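Local structure of transcriptional regulator, MarR family (Bacillus cereus, 4XRF) at residues A[16-21]-A[113-118]; A[57-62]-A[133-138]. The protein probably binds DNA as a winged helix-turn-helix transcription factor of the MarR family. One frame throughout, in Å; residues are numbered along the deposited sequence.

Contact 1: residues A[16-21]-A[113-118]; sequences KKMQTE and AKYFSH. With ISQ (isoquinoline), chain E; DAO (lauric acid), chain F.
The phenolic oxygen of Tyr-115 points at helix 4-29 and lies near Lys-17 and Glu-21. Across the contact its nearest atom is a carbon: Lys-17 CE stands 3.3 Å from Tyr-115 OH. The lysine reaches this place because CG runs anti to the backbone N (chi1 -175°) and the chain then bends at chi2, which brings the methylenes against the hydroxyl, the two side chains crossing at about a right angle. Glu-21 also meets the tyrosine crosswise, its carboxylate plane turned 78° from the ring, but OE2 stays 4.0 Å from Tyr-115 OH, too long for a bond. Beside this polar fringe, Met-18 reaches both aromatic rings. Its sulfur lies at the edge of the Tyr-115 ring, 5.4 Å from SD to the centroid, a Met-aromatic contact. The methyl group then reaches the edge of Phe-116 near the ring plane, with CE only 3.2 Å from Phe-116 CE1. Packing is tight here, and the methionine's chi1 of -134° lies well off a staggered value. Isoquinoline closes the cluster: its C1 is 3.3 Å from Met-18 CG, while its C3 meets the Phe-116 edge in plane, 3.4 Å from CZ. Around the same helix, Lys-16 makes a weak hydrogen bond from NZ to O2 of lauric acid at 3.4 Å, and Gln-19 also lines that fatty acid's pocket. The contact thus joins the long helix 4-29 to helix 110-116. A second subunit packs over this junction, its Ile-138 on Lys-17 and Tyr-115 and its Gln-8 on Phe-116, so that the two helices meet within a subunit interface, as in the helical dimerisation region of MarR proteins.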
loop_
_atom_site.group_PDB
_atom_site.type_symbol
_atom_site.label_atom_id
_atom_site.label_comp_id
_atom_site.label_asym_id
_atom_site.label_seq_id
_atom_site.Cartn_x
_atom_site.Cartn_y
_atom_site.Cartn_z
ATOM N N LYS A 16 -0.825 9.166 -0.960
ATOM C CA LYS A 16 -1.851 8.366 -1.597
ATOM C C LYS A 16 -1.827 8.582 -3.125
ATOM O O LYS A 16 -1.895 7.620 -3.898
ATOM C CB LYS A 16 -3.197 8.790 -1.003
ATOM C CG LYS A 16 -4.368 7.849 -1.172
ATOM C CD LYS A 16 -5.548 8.370 -0.357
ATOM C CE LYS A 16 -6.877 7.793 -0.826
ATOM N NZ LYS A 16 -7.361 8.417 -2.092
ATOM N N LYS A 17 -1.727 9.841 -3.553
ATOM C CA LYS A 17 -1.571 10.185 -4.968
ATOM C C LYS A 17 -0.194 9.768 -5.525
ATOM O O LYS A 17 -0.104 9.185 -6.605
ATOM C CB LYS A 17 -1.801 11.685 -5.173
ATOM C CG LYS A 17 -1.791 12.133 -6.619
ATOM C CD LYS A 17 -3.113 11.821 -7.315
ATOM C CE LYS A 17 -3.021 12.158 -8.789
ATOM N NZ LYS A 17 -4.296 11.910 -9.522
ATOM N N MET A 18 0.869 10.062 -4.783
ATOM C CA MET A 18 2.241 9.736 -5.200
ATOM C C MET A 18 2.486 8.224 -5.359
ATOM O O MET A 18 3.266 7.802 -6.205
ATOM C CB MET A 18 3.245 10.332 -4.208
ATOM C CG MET A 18 4.423 11.056 -4.840
ATOM S SD MET A 18 3.908 12.537 -5.722
ATOM C CE MET A 18 5.132 13.724 -5.201
ATOM N N GLN A 19 1.815 7.418 -4.544
ATOM C CA GLN A 19 1.915 5.957 -4.603
ATOM C C GLN A 19 1.395 5.365 -5.923
ATOM O O GLN A 19 1.998 4.451 -6.488
ATOM C CB GLN A 19 1.143 5.359 -3.435
ATOM C CG GLN A 19 1.487 3.923 -3.120
ATOM C CD GLN A 19 1.116 3.561 -1.701
ATOM O OE1 GLN A 19 1.655 4.120 -0.741
ATOM N NE2 GLN A 19 0.184 2.629 -1.556
ATOM N N THR A 20 0.270 5.884 -6.397
ATOM C CA THR A 20 -0.270 5.505 -7.694
ATOM C C THR A 20 0.737 5.830 -8.805
ATOM O O THR A 20 0.927 5.047 -9.722
ATOM C CB THR A 20 -1.585 6.264 -7.968
ATOM O OG1 THR A 20 -2.433 6.153 -6.817
ATOM C CG2 THR A 20 -2.317 5.725 -9.214
ATOM N N GLU A 21 1.370 6.995 -8.717
ATOM C CA GLU A 21 2.293 7.422 -9.756
ATOM C C GLU A 21 3.595 6.613 -9.697
ATOM O O GLU A 21 4.207 6.339 -10.722
ATOM C CB GLU A 21 2.575 8.931 -9.664
ATOM C CG GLU A 21 1.342 9.843 -9.599
ATOM C CD GLU A 21 0.458 9.779 -10.822
ATOM O OE1 GLU A 21 0.889 9.221 -11.852
ATOM O OE2 GLU A 21 -0.686 10.296 -10.759
ATOM N N ALA A 113 6.825 14.749 -12.499
ATOM C CA ALA A 113 7.661 15.801 -13.067
ATOM C C ALA A 113 6.884 17.115 -13.119
ATOM O O ALA A 113 7.426 18.169 -12.799
ATOM C CB ALA A 113 8.146 15.408 -14.457
ATOM N N LYS A 114 5.615 17.039 -13.527
ATOM C CA LYS A 114 4.720 18.198 -13.554
ATOM C C LYS A 114 4.572 18.872 -12.187
ATOM O O LYS A 114 4.663 20.098 -12.107
ATOM C CB LYS A 114 3.342 17.812 -14.112
ATOM C CG LYS A 114 2.381 18.973 -14.298
ATOM C CD LYS A 114 1.167 18.590 -15.142
ATOM C CE LYS A 114 1.561 18.128 -16.542
ATOM N NZ LYS A 114 0.497 18.425 -17.551
ATOM N N TYR A 115 4.335 18.083 -11.133
ATOM C CA TYR A 115 4.170 18.623 -9.780
ATOM C C TYR A 115 5.434 19.347 -9.327
ATOM O O TYR A 115 5.377 20.476 -8.847
ATOM C CB TYR A 115 3.840 17.530 -8.744
ATOM C CG TYR A 115 2.642 16.635 -9.042
ATOM C CD1 TYR A 115 1.499 17.126 -9.682
ATOM C CD2 TYR A 115 2.646 15.294 -8.631
ATOM C CE1 TYR A 115 0.409 16.301 -9.940
ATOM C CE2 TYR A 115 1.565 14.465 -8.878
ATOM C CZ TYR A 115 0.455 14.964 -9.529
ATOM O OH TYR A 115 -0.608 14.123 -9.769
ATOM N N PHE A 116 6.577 18.695 -9.484
ATOM C CA PHE A 116 7.825 19.264 -8.992
ATOM C C PHE A 116 8.371 20.432 -9.806
ATOM O O PHE A 116 9.156 21.207 -9.288
ATOM C CB PHE A 116 8.857 18.178 -8.784
ATOM C CG PHE A 116 8.590 17.342 -7.572
ATOM C CD1 PHE A 116 7.741 16.241 -7.642
ATOM C CD2 PHE A 116 9.166 17.664 -6.345
ATOM C CE1 PHE A 116 7.491 15.462 -6.516
ATOM C CE2 PHE A 116 8.915 16.887 -5.214
ATOM C CZ PHE A 116 8.077 15.791 -5.302
ATOM N N SER A 117 7.902 20.585 -11.044
ATOM C CA SER A 117 8.283 21.713 -11.872
ATOM C C SER A 117 7.603 22.990 -11.359
ATOM O O SER A 117 7.955 24.098 -11.762
ATOM C CB SER A 117 7.925 21.447 -13.343
ATOM O OG SER A 117 6.591 21.842 -13.655
ATOM N N HIS A 118 6.621 22.819 -10.474
ATOM C CA HIS A 118 5.925 23.949 -9.862
ATOM C C HIS A 118 6.600 24.376 -8.554
ATOM O O HIS A 118 6.194 25.354 -7.921
ATOM C CB HIS A 118 4.443 23.620 -9.634
ATOM C CG HIS A 118 3.621 23.615 -10.882
ATOM N ND1 HIS A 118 3.008 24.750 -11.372
ATOM C CD2 HIS A 118 3.305 22.616 -11.736
ATOM C CE1 HIS A 118 2.353 24.447 -12.481
ATOM N NE2 HIS A 118 2.517 23.158 -12.723
HETATM C C1 ISQ E . 6.431 11.475 -2.274
HETATM N N2 ISQ E . 7.270 12.097 -3.131
HETATM C C3 ISQ E . 7.622 13.395 -2.988
HETATM C C4 ISQ E . 7.125 14.187 -1.946
HETATM C C4A ISQ E . 6.256 13.611 -1.024
HETATM C C5 ISQ E . 5.720 14.331 0.035
HETATM C C6 ISQ E . 4.853 13.692 0.927
HETATM C C7 ISQ E . 4.507 12.346 0.772
HETATM C C8 ISQ E . 5.017 11.582 -0.282
HETATM C C8A ISQ E . 5.890 12.178 -1.193
HETATM O O1 DAO F . -5.325 5.388 -3.710
HETATM O O2 DAO F . -7.315 5.067 -2.852
HETATM C C1 DAO F . -6.150 4.672 -3.096
HETATM C C2 DAO F . -5.743 3.279 -2.642
HETATM C C3 DAO F . -4.250 3.169 -2.326
HETATM C C4 DAO F . -3.995 3.038 -0.824
HETATM C C5 DAO F . -3.510 4.360 -0.234
HETATM C C6 DAO F . -2.727 4.162 1.059
HETATM C C7 DAO F . -2.185 5.496 1.569
HETATM C C8 DAO F . -0.733 5.395 2.035
HETATM C C9 DAO F . -0.141 6.787 2.253
HETATM C C10 DAO F . 1.381 6.771 2.361
HETATM C C11 DAO F . 1.872 7.868 3.302
HETATM C C12 DAO F . 3.239 8.383 2.905
#

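Contact 2: residues A[57-62]-A[133-138]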
loop_
_atom_site.group_PDB
_atom_site.type_symbol
_atom_site.label_atom_id
_atom_site.label_comp_id
_atom_site.label_asym_id
_atom_site.label_seq_id
_atom_site.Cartn_x
_atom_site.Cartn_y
_atom_site.Cartn_z
ATOM N N MET A 57 22.668 7.654 0.188
ATOM C CA MET A 57 21.214 7.346 0.367
ATOM C C MET A 57 20.737 7.619 1.803
ATOM O O MET A 57 19.543 7.483 2.112
ATOM C CB MET A 57 20.901 5.873 0.042
ATOM C CG MET A 57 21.330 5.349 -1.323
ATOM S SD MET A 57 20.435 6.061 -2.709
ATOM C CE MET A 57 18.765 5.457 -2.475
ATOM N N TYR A 58 21.690 7.941 2.688
ATOM C CA TYR A 58 21.402 8.229 4.093
ATOM C C TYR A 58 20.872 7.022 4.873
ATOM O O TYR A 58 20.155 7.171 5.866
ATOM C CB TYR A 58 20.495 9.470 4.220
ATOM C CG TYR A 58 21.198 10.712 3.720
ATOM C CD1 TYR A 58 21.131 11.079 2.377
ATOM C CD2 TYR A 58 21.992 11.483 4.578
ATOM C CE1 TYR A 58 21.802 12.197 1.908
ATOM C CE2 TYR A 58 22.660 12.608 4.119
ATOM C CZ TYR A 58 22.549 12.958 2.775
ATOM O OH TYR A 58 23.207 14.071 2.303
ATOM N N VAL A 59 21.257 5.831 4.421
ATOM C CA VAL A 59 20.865 4.568 5.054
ATOM C C VAL A 59 22.074 3.796 5.611
ATOM O O VAL A 59 23.227 4.118 5.299
ATOM C CB VAL A 59 20.090 3.659 4.063
ATOM C CG1 VAL A 59 18.849 4.371 3.528
ATOM C CG2 VAL A 59 20.999 3.199 2.924
ATOM N N LYS A 60 21.805 2.784 6.439
ATOM C CA LYS A 60 22.848 1.878 6.957
ATOM C C LYS A 60 23.442 1.017 5.825
ATOM O O LYS A 60 22.738 0.722 4.859
ATOM C CB LYS A 60 22.243 0.933 8.007
ATOM C CG LYS A 60 21.776 1.572 9.302
ATOM C CD LYS A 60 22.957 1.991 10.154
ATOM C CE LYS A 60 22.543 2.253 11.594
ATOM N NZ LYS A 60 23.646 2.894 12.367
ATOM N N PRO A 61 24.728 0.608 5.943
ATOM C CA PRO A 61 25.303 -0.390 5.025
ATOM C C PRO A 61 24.399 -1.618 4.784
ATOM O O PRO A 61 24.206 -2.023 3.632
ATOM C CB PRO A 61 26.594 -0.806 5.734
ATOM C CG PRO A 61 27.010 0.412 6.494
ATOM C CD PRO A 61 25.750 1.157 6.864
ATOM N N SER A 62 23.844 -2.180 5.856
ATOM C CA SER A 62 22.951 -3.346 5.789
ATOM C C SER A 62 21.710 -3.130 4.923
ATOM O O SER A 62 21.179 -4.081 4.348
ATOM C CB SER A 62 22.504 -3.754 7.201
ATOM O OG SER A 62 21.325 -3.044 7.570
ATOM N N LYS A 133 17.404 14.649 6.277
ATOM C CA LYS A 133 17.428 14.703 7.733
ATOM C C LYS A 133 16.468 13.660 8.321
ATOM O O LYS A 133 16.859 12.909 9.214
ATOM C CB LYS A 133 17.118 16.106 8.262
ATOM C CG LYS A 133 17.652 16.300 9.669
ATOM C CD LYS A 133 17.281 17.644 10.274
ATOM C CE LYS A 133 18.026 17.810 11.598
ATOM N NZ LYS A 133 17.412 18.877 12.431
ATOM N N LEU A 134 15.233 13.610 7.808
ATOM C CA LEU A 134 14.260 12.613 8.266
ATOM C C LEU A 134 14.765 11.179 8.088
ATOM O O LEU A 134 14.628 10.358 8.991
ATOM C CB LEU A 134 12.911 12.762 7.568
ATOM C CG LEU A 134 11.833 13.600 8.262
ATOM C CD1 LEU A 134 10.602 13.620 7.372
ATOM C CD2 LEU A 134 11.501 13.043 9.644
ATOM N N GLU A 135 15.342 10.888 6.928
ATOM C CA GLU A 135 15.951 9.576 6.703
ATOM C C GLU A 135 17.038 9.248 7.726
ATOM O O GLU A 135 17.099 8.120 8.235
ATOM C CB GLU A 135 16.500 9.433 5.281
ATOM C CG GLU A 135 16.970 8.017 4.966
ATOM C CD GLU A 135 15.824 7.018 4.855
ATOM O OE1 GLU A 135 15.131 6.756 5.868
ATOM O OE2 GLU A 135 15.617 6.480 3.750
ATOM N N THR A 136 17.886 10.228 8.019
ATOM C CA THR A 136 18.953 10.073 9.016
ATOM C C THR A 136 18.392 9.776 10.408
ATOM O O THR A 136 18.943 8.951 11.152
ATOM C CB THR A 136 19.854 11.329 9.080
ATOM O OG1 THR A 136 20.490 11.509 7.811
ATOM C CG2 THR A 136 20.941 11.177 10.135
ATOM N N ILE A 137 17.297 10.456 10.746
ATOM C CA ILE A 137 16.659 10.294 12.049
ATOM C C ILE A 137 16.087 8.882 12.139
ATOM O O ILE A 137 16.268 8.202 13.138
ATOM C CB ILE A 137 15.541 11.347 12.258
ATOM C CG1 ILE A 137 16.157 12.747 12.423
ATOM C CG2 ILE A 137 14.689 10.984 13.473
ATOM C CD1 ILE A 137 15.179 13.886 12.179
ATOM N N ILE A 138 15.426 8.449 11.070
ATOM C CA ILE A 138 14.798 7.132 11.008
ATOM C C ILE A 138 15.814 5.979 10.974
ATOM O O ILE A 138 15.625 4.979 11.660
ATOM C CB ILE A 138 13.814 7.020 9.817
ATOM C CG1 ILE A 138 12.575 7.884 10.069
ATOM C CG2 ILE A 138 13.388 5.570 9.615
ATOM C CD1 ILE A 138 11.804 8.248 8.814
HETATM O O HOH W 1 16.941 6.598 1.333
#
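The ring of Tyr-58 is met obliquely by the hydroxyl of Thr-136, with OG1 3.6 Å from CD2, and the Tyr-58 side chain also touches Arg-129 and Glu-132 of helix 121-139. That hydroxyl spends its hydrogen on the carbonyl of Glu-132, one turn back in its own helix, and its oxygen meets the tyrosine in van der Waals contact. The other flat group, the carboxylate of Glu-135, has CG1 of Val-59 3.9 Å from OE2. Glu-135 CG runs anti to the backbone N (chi1 -172°), which brings it to 3.4 Å from Tyr-58 O, an oxygen that takes its hydrogen bond from Thr-141; the bend at chi2 (70°) then turns the carboxylate toward a water. This molecule donates to Met-57 O at 2.9 Å and to Glu-135 OE2 at 2.8 Å. Tyr-58 itself closes helix 50-57 through a Schellman motif, its positive phi (66°) turning the chain toward helix 61-73, for which Lys-60 is the N-cap. The water bridge and the packing of Tyr-58 and Val-59 tie this turn to helix 121-139. Since the water donates to both sides, OE2 accepts here, which would be consistent with an ionised carboxylate without settling it.

From the N terminus, helix 4-29 supplies the first half of contact 1, and the chain then runs through 91 residues, including the helix-turn-helix and the antiparallel sheet with the wing hairpin 77-81/89-93, before helix 110-116 closes that loop. Contact 2 opens within it, at 57-62, but closes beyond it, at 133-138, so the two loops cross. Helix 110-116 is followed directly by helix 121-139, which carries the chain from one contact to the other. The contacts do not touch, their nearest atoms being about 13 Å apart. Contact 1 joins helices 4-29 and 110-116, contact 2 joins helix 121-139 to the turn before helix 61-73, and both reach the second subunit.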